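Local coordinates for protein antisigma-factor antagonist, STAS (Rhodobacter sphaeroides, PDB 3OIZ) that probably serves as a regulatory or protein-interaction module, as the STAS domain of a membrane protein related to SulP sulfate transporters, at residues 9-14 with 40-45; 20-25 with 32-37; 47-52 with 66-71. All blocks are in the same frame, centred on the assembly; numbering follows the deposited sequence.

Contact 1 (9-14 with 40-45)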
# COMPACT_ATOMS: atom_id res chain seq x y z
N SER A 9 9.03 2.77 3.76
CA SER A 9 8.48 2.05 4.93
C SER A 9 9.34 2.27 6.17
O SER A 9 10.49 2.78 6.08
CB SER A 9 8.28 0.56 4.63
OG SER A 9 9.53 -0.12 4.56
N GLU A 10 8.79 1.94 7.34
CA GLU A 10 9.52 2.06 8.60
C GLU A 10 9.09 0.90 9.46
O GLU A 10 7.90 0.64 9.59
CB GLU A 10 9.22 3.39 9.31
CG GLU A 10 9.83 4.59 8.62
CD GLU A 10 9.45 5.93 9.24
OE1 GLU A 10 9.96 6.97 8.78
OE2 GLU A 10 8.62 5.95 10.17
N LEU A 11 10.07 0.19 10.02
CA LEU A 11 9.79 -0.95 10.89
C LEU A 11 9.84 -0.50 12.33
O LEU A 11 10.73 0.30 12.71
CB LEU A 11 10.86 -2.01 10.62
CG LEU A 11 10.80 -3.34 11.33
CD1 LEU A 11 9.65 -4.21 10.84
CD2 LEU A 11 12.16 -4.06 11.18
N SER A 12 8.91 -0.99 13.15
CA SER A 12 8.91 -0.72 14.60
C SER A 12 10.18 -1.24 15.29
O SER A 12 10.86 -2.14 14.78
CB SER A 12 7.67 -1.33 15.26
OG SER A 12 7.72 -2.74 15.15
N LYS A 13 10.48 -0.68 16.45
CA LYS A 13 11.67 -1.12 17.16
C LYS A 13 11.64 -2.61 17.49
O LYS A 13 12.70 -3.26 17.49
CB LYS A 13 11.88 -0.31 18.43
CG LYS A 13 12.26 1.15 18.19
CD LYS A 13 12.59 1.82 19.51
CE LYS A 13 13.07 3.23 19.28
NZ LYS A 13 14.28 3.28 18.38
N ASP A 14 10.46 -3.18 17.75
CA ASP A 14 10.40 -4.61 18.03
C ASP A 14 10.37 -5.51 16.81
O ASP A 14 10.37 -6.74 16.95
CB ASP A 14 9.25 -4.98 18.98
CG ASP A 14 7.88 -4.65 18.43
OD1 ASP A 14 7.73 -4.32 17.23
OD2 ASP A 14 6.92 -4.77 19.23
N PHE A 40 5.87 -9.06 1.08
CA PHE A 40 4.76 -9.80 1.66
C PHE A 40 5.23 -10.94 2.56
O PHE A 40 4.47 -11.41 3.42
CB PHE A 40 3.83 -10.32 0.54
CG PHE A 40 3.20 -9.22 -0.27
CD1 PHE A 40 2.29 -8.32 0.30
CD2 PHE A 40 3.56 -9.04 -1.60
CE1 PHE A 40 1.73 -7.28 -0.45
CE2 PHE A 40 3.00 -8.02 -2.36
CZ PHE A 40 2.08 -7.14 -1.79
N ARG A 41 6.48 -11.36 2.42
CA ARG A 41 6.94 -12.55 3.16
C ARG A 41 7.54 -12.24 4.52
O ARG A 41 7.82 -13.17 5.28
CB ARG A 41 7.90 -13.39 2.31
CG ARG A 41 7.24 -13.91 1.01
CD ARG A 41 7.99 -15.08 0.35
NE ARG A 41 9.45 -14.92 0.19
CZ ARG A 41 10.09 -13.81 -0.18
NH1 ARG A 41 9.43 -12.68 -0.47
NH2 ARG A 41 11.42 -13.82 -0.25
N GLU A 42 7.67 -10.95 4.86
CA GLU A 42 8.27 -10.55 6.14
C GLU A 42 7.41 -11.06 7.31
O GLU A 42 6.17 -11.03 7.24
CB GLU A 42 8.39 -9.03 6.18
CG GLU A 42 9.26 -8.53 7.35
CD GLU A 42 9.48 -7.03 7.32
OE1 GLU A 42 8.80 -6.32 6.54
OE2 GLU A 42 10.37 -6.57 8.08
N ALA A 43 8.08 -11.56 8.35
CA ALA A 43 7.41 -11.97 9.57
C ALA A 43 6.94 -10.72 10.34
O ALA A 43 7.74 -10.10 11.04
CB ALA A 43 8.38 -12.76 10.43
N LEU A 44 5.65 -10.41 10.25
CA LEU A 44 5.07 -9.21 10.87
C LEU A 44 3.79 -9.56 11.63
O LEU A 44 3.03 -10.42 11.20
CB LEU A 44 4.77 -8.13 9.83
CG LEU A 44 5.98 -7.52 9.13
CD1 LEU A 44 5.56 -6.57 8.01
CD2 LEU A 44 6.87 -6.79 10.16
N ASP A 45 3.54 -8.88 12.73
CA ASP A 45 2.21 -8.99 13.36
C ASP A 45 1.23 -7.99 12.74
O ASP A 45 0.05 -8.27 12.64
CB ASP A 45 2.32 -8.74 14.84
CG ASP A 45 3.05 -9.86 15.56
OD1 ASP A 45 3.15 -11.01 15.05
OD2 ASP A 45 3.54 -9.57 16.65

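Contact 2 (20-25 with 32-37)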
# COMPACT_ATOMS: atom_id res chain seq x y z
N TYR A 20 3.95 1.21 5.71
CA TYR A 20 4.31 1.61 4.36
C TYR A 20 3.63 2.94 4.07
O TYR A 20 2.45 3.10 4.35
CB TYR A 20 3.80 0.57 3.39
CG TYR A 20 4.63 -0.68 3.29
CD1 TYR A 20 5.69 -0.77 2.38
CD2 TYR A 20 4.38 -1.79 4.13
CE1 TYR A 20 6.47 -1.95 2.28
CE2 TYR A 20 5.15 -2.95 4.03
CZ TYR A 20 6.18 -3.03 3.10
OH TYR A 20 6.96 -4.17 2.99
N ARG A 21 4.36 3.90 3.50
CA ARG A 21 3.82 5.20 3.18
C ARG A 21 3.86 5.35 1.66
O ARG A 21 4.93 5.33 1.06
CB ARG A 21 4.60 6.32 3.91
CG ARG A 21 4.30 6.28 5.44
CD ARG A 21 4.95 7.47 6.20
NE ARG A 21 4.79 7.26 7.65
CZ ARG A 21 5.68 6.66 8.43
NH1 ARG A 21 6.83 6.19 7.92
NH2 ARG A 21 5.45 6.50 9.73
N VAL A 22 2.69 5.48 1.06
CA VAL A 22 2.59 5.62 -0.37
C VAL A 22 2.28 7.09 -0.70
O VAL A 22 1.39 7.71 -0.08
CB VAL A 22 1.41 4.74 -0.88
CG1 VAL A 22 1.40 4.76 -2.38
CG2 VAL A 22 1.50 3.26 -0.38
N GLU A 23 3.00 7.65 -1.67
CA GLU A 23 2.75 9.05 -2.10
C GLU A 23 2.76 9.18 -3.60
O GLU A 23 3.48 8.45 -4.29
CB GLU A 23 3.76 10.03 -1.51
CG GLU A 23 5.18 9.69 -1.82
CD GLU A 23 5.67 10.21 -3.19
OE1 GLU A 23 4.95 10.96 -3.90
OE2 GLU A 23 6.81 9.84 -3.55
N GLY A 24 1.94 10.09 -4.13
CA GLY A 24 1.91 10.31 -5.57
C GLY A 24 0.69 9.66 -6.23
O GLY A 24 -0.34 9.47 -5.58
N GLN A 25 0.82 9.30 -7.51
CA GLN A 25 -0.36 8.95 -8.35
C GLN A 25 -0.38 7.45 -8.60
O GLN A 25 0.63 6.90 -9.02
CB GLN A 25 -0.26 9.65 -9.73
CG GLN A 25 0.28 11.11 -9.70
CD GLN A 25 -0.46 11.98 -8.69
OE1 GLN A 25 -1.68 11.86 -8.51
NE2 GLN A 25 0.28 12.83 -7.98
N GLU A 32 1.87 -3.21 -11.37
CA GLU A 32 2.94 -4.18 -11.08
C GLU A 32 4.06 -3.53 -10.25
O GLU A 32 4.57 -4.15 -9.32
CB GLU A 32 3.48 -4.81 -12.36
CG GLU A 32 2.49 -5.76 -13.08
CD GLU A 32 3.02 -6.23 -14.45
OE1 GLU A 32 4.27 -6.34 -14.64
OE2 GLU A 32 2.18 -6.49 -15.36
N ASP A 33 4.39 -2.28 -10.55
CA ASP A 33 5.39 -1.56 -9.76
C ASP A 33 4.91 -1.35 -8.34
O ASP A 33 5.70 -1.48 -7.39
CB ASP A 33 5.68 -0.20 -10.41
CG ASP A 33 5.97 -0.32 -11.89
OD1 ASP A 33 7.16 -0.33 -12.20
OD2 ASP A 33 5.03 -0.42 -12.75
N PHE A 34 3.62 -1.03 -8.19
CA PHE A 34 3.04 -0.85 -6.86
C PHE A 34 3.17 -2.16 -6.04
O PHE A 34 3.60 -2.14 -4.87
CB PHE A 34 1.59 -0.39 -7.02
CG PHE A 34 0.83 -0.34 -5.74
CD1 PHE A 34 0.91 0.78 -4.90
CD2 PHE A 34 0.01 -1.41 -5.39
CE1 PHE A 34 0.18 0.81 -3.67
CE2 PHE A 34 -0.72 -1.38 -4.20
CZ PHE A 34 -0.66 -0.27 -3.34
N MSE A 35 2.77 -3.28 -6.63
CA MSE A 35 2.89 -4.58 -5.93
C MSE A 35 4.32 -4.90 -5.51
O MSE A 35 4.54 -5.37 -4.38
CB MSE A 35 2.32 -5.74 -6.78
CG MSE A 35 0.83 -5.60 -7.11
SE MSE A 35 -0.33 -5.38 -5.59
CE MSE A 35 -0.17 -7.14 -4.86
N ALA A 36 5.28 -4.57 -6.37
CA ALA A 36 6.67 -4.89 -6.12
C ALA A 36 7.26 -4.08 -4.98
O ALA A 36 8.38 -4.40 -4.50
CB ALA A 36 7.46 -4.64 -7.36
N ALA A 37 6.54 -3.03 -4.57
CA ALA A 37 7.00 -2.20 -3.44
C ALA A 37 6.92 -2.90 -2.07
O ALA A 37 7.59 -2.47 -1.11
CB ALA A 37 6.26 -0.89 -3.40

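Contact 3 (47-52 with 66-71)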
# COMPACT_ATOMS: atom_id res chain seq x y z
N VAL A 47 0.65 -4.62 9.74
CA VAL A 47 1.09 -3.80 8.64
C VAL A 47 0.12 -2.64 8.54
O VAL A 47 -1.11 -2.84 8.59
CB VAL A 47 1.12 -4.60 7.30
CG1 VAL A 47 1.38 -3.67 6.11
CG2 VAL A 47 2.17 -5.70 7.38
N VAL A 48 0.65 -1.44 8.37
CA VAL A 48 -0.17 -0.28 8.05
C VAL A 48 0.21 0.14 6.63
O VAL A 48 1.40 0.27 6.33
CB VAL A 48 0.11 0.87 9.02
CG1 VAL A 48 -0.69 2.13 8.61
CG2 VAL A 48 -0.20 0.43 10.45
N ILE A 49 -0.79 0.36 5.77
CA ILE A 49 -0.52 0.98 4.46
C ILE A 49 -1.16 2.35 4.44
O ILE A 49 -2.39 2.48 4.45
CB ILE A 49 -1.01 0.11 3.29
CG1 ILE A 49 -0.42 -1.32 3.39
CG2 ILE A 49 -0.67 0.76 1.92
CD1 ILE A 49 -0.95 -2.22 2.28
N ASP A 50 -0.30 3.38 4.43
CA ASP A 50 -0.73 4.75 4.57
C ASP A 50 -0.79 5.33 3.17
O ASP A 50 0.25 5.56 2.54
CB ASP A 50 0.25 5.53 5.46
CG ASP A 50 -0.18 6.98 5.70
OD1 ASP A 50 -0.82 7.61 4.84
OD2 ASP A 50 0.16 7.51 6.77
N VAL A 51 -2.01 5.57 2.68
CA VAL A 51 -2.18 6.18 1.34
C VAL A 51 -2.69 7.66 1.43
O VAL A 51 -3.15 8.22 0.43
CB VAL A 51 -3.12 5.31 0.45
CG1 VAL A 51 -2.47 3.95 0.18
CG2 VAL A 51 -4.53 5.15 1.10
N SER A 52 -2.54 8.28 2.58
CA SER A 52 -3.06 9.66 2.81
C SER A 52 -2.45 10.66 1.85
O SER A 52 -3.08 11.68 1.55
CB SER A 52 -2.80 10.11 4.25
OG SER A 52 -1.40 10.17 4.53
N ASP A 66 -6.16 -3.45 -2.61
CA ASP A 66 -6.93 -4.51 -1.91
C ASP A 66 -6.12 -5.81 -1.94
O ASP A 66 -6.10 -6.57 -0.95
CB ASP A 66 -8.27 -4.74 -2.58
CG ASP A 66 -9.27 -3.60 -2.36
OD1 ASP A 66 -9.02 -2.71 -1.50
OD2 ASP A 66 -10.31 -3.61 -3.08
N MSE A 67 -5.49 -6.09 -3.08
CA MSE A 67 -4.68 -7.30 -3.21
C MSE A 67 -3.45 -7.26 -2.29
O MSE A 67 -3.09 -8.30 -1.70
CB MSE A 67 -4.27 -7.53 -4.68
CG MSE A 67 -3.50 -8.83 -4.92
SE MSE A 67 -4.54 -10.41 -4.47
CE MSE A 67 -5.55 -10.47 -6.11
N ALA A 68 -2.81 -6.09 -2.16
CA ALA A 68 -1.65 -5.97 -1.29
C ALA A 68 -2.13 -6.26 0.15
O ALA A 68 -1.47 -7.01 0.91
CB ALA A 68 -1.05 -4.59 -1.37
N VAL A 69 -3.26 -5.65 0.53
CA VAL A 69 -3.85 -5.91 1.84
C VAL A 69 -4.12 -7.41 2.06
O VAL A 69 -3.72 -8.00 3.10
CB VAL A 69 -5.14 -5.10 2.05
CG1 VAL A 69 -5.87 -5.59 3.33
CG2 VAL A 69 -4.79 -3.56 2.16
N LEU A 70 -4.79 -8.03 1.08
CA LEU A 70 -5.11 -9.45 1.19
C LEU A 70 -3.84 -10.30 1.34
O LEU A 70 -3.81 -11.20 2.19
CB LEU A 70 -5.90 -9.91 -0.05
CG LEU A 70 -6.34 -11.37 -0.07
CD1 LEU A 70 -7.15 -11.70 1.21
CD2 LEU A 70 -7.17 -11.63 -1.29
N LYS A 71 -2.80 -9.98 0.55
CA LYS A 71 -1.55 -10.76 0.62
C LYS A 71 -0.84 -10.67 1.96
O LYS A 71 -0.33 -11.71 2.46
CB LYS A 71 -0.60 -10.40 -0.53
CG LYS A 71 -1.13 -10.95 -1.88
CD LYS A 71 -0.31 -10.47 -3.08
CE LYS A 71 1.09 -10.96 -3.01
NZ LYS A 71 1.32 -12.02 -4.01

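Contact 1 (9-14 with 40-45)
Leu11 meets Glu42 and Leu44 at one margin of the STAS-domain sheet, where edge strand 5-11 ends beside the loop that leads into strand 46-51. Before it in the strand, Ser9 and Glu10 have their polar ends bonded to arginines of strand 17-23: Ser9 OG bonds to Arg18 and Glu10 OE2 forms a salt bridge with Arg21. Leu11 is the one residue of 9-14 that touches the loop. Its CG stands opposite the backbone N (chi1 -177°), which carries the branch out toward 40-45, and its CD1 methyl makes the closest approaches. CD1 lies 3.9 Å from CD2 of Leu44, a methyl-to-methyl contact at the border of the buried core. The same CD1 sits 3.7 Å from OE2 of Glu42, a van der Waals contact between a methyl and a carboxylate oxygen. Glu42 reaches this point with an extended chain, and its OE1 forms a salt bridge with Arg18. Arg18 also touches Leu11 and Leu44, so all three residues share it as a neighbour. Past the strand end the chain turns. Ser12 OG donates to Asp14 OD1 at 2.6 Å and also bonds to the backbone N of Glu17. Asp14 OD1 takes a further bond from the backbone N of Arg16. The turn is thus tied by side-chain oxygens, with Ser12 OG meeting Asp14 OD1 nearly along its C-O axis.

Contact 2 (20-25 with 32-37)
Val22 and Phe34 form the apolar centre of this contact. Both methyls of Val22, CG1 and CG2, stand 4.3 Å from CE1 of the Phe34 ring, a loose but buried van der Waals contact. Three residues after Phe34, the backbone of Ala37 meets the Tyr20 ring, with Tyr20 CE1 3.6 Å from Ala37 O. No hydrogen bond joins the two segments, and the direct contact is van der Waals.

Both strand residues point their side chains at the helix, being two apart in strand 17-23. The Tyr20 ring is set by chi1 of -78°, which keeps CG beside the backbone N and opposite the carbonyl carbon. Its OH bonds to the backbone N of Asp39, just beyond the helical segment, which pins the far end of the ring. Phe34 has CG opposite its backbone N (chi1 172°), and this swings the ring across toward Val22.

Further out, Phe38 packs against both aromatic residues, meeting the Phe34 ring edge-to-face. Ala64 and Leu65 of helix 59-74 also touch Phe34, while Ile49 and Val51 of the adjacent strand flank Val22. Backbone bonds to Val48 and Asp50 fix Tyr20 within the sheet. At Gly24 the chain turns a corner, with a positive phi in a conformation that calls for glycine. Together these contacts pack short helix 31-36 on a face of the sheet, in the alpha/beta layering of a STAS domain.

Contact 3 (47-52 with 66-71)
A single methyl carries the whole strand side of this contact: CD1 of Ile49, which meets both Ala68 and Val69. The residues belong to strand 46-51 and helix 59-74, an inner strand and the long helix of the STAS alpha/beta fold. Ile49 keeps CG1 opposite its carbonyl carbon (chi1 -55°), and CD1 continues the extended chain (chi2 177°) out to the helix. There CD1 lies 4.1 Å from CG2 of Val69 and 4.4 Å from CB of Ala68. The backbones come nearest at Ile49 and Val69, whose CA atoms are 8.1 Å apart. All three residues are buried. Leu65, one turn earlier in the helix, also packs on Ile49, and Phe38 touches it too. The helix and strand share no hydrogen bond, and the contact between these segments is apolar. At the end of the strand the chain bends away, and Asp50 closes an Asx turn: its OD1 accepts from Ser52 N at 2.9 Å (N-H...O angle 157°). The same OD1 is gripped a second time: Ser52 OG donates to Asp50 OD1 at 2.6 Å, on its syn lone pair.

Overall arrangement
From the N terminus, edge strand 5-11 opens contact 1, and its partner loop 40-45 closes a long stretch of chain. Within that stretch lies contact 2, which closes a short loop between strand 17-23 and helix 31-36, so contact 2 nests in contact 1. Contact 3 follows in series and closes the connection from strand 46-51 to helix 59-74. All three reach the same mixed sheet. In it, strand 17-23 lies between strand 5-11, which runs antiparallel to it, and strand 46-51, which runs parallel. Met35 packs on Met67, and Phe40 on Ala68 and Lys71, tying the two helices and the loop.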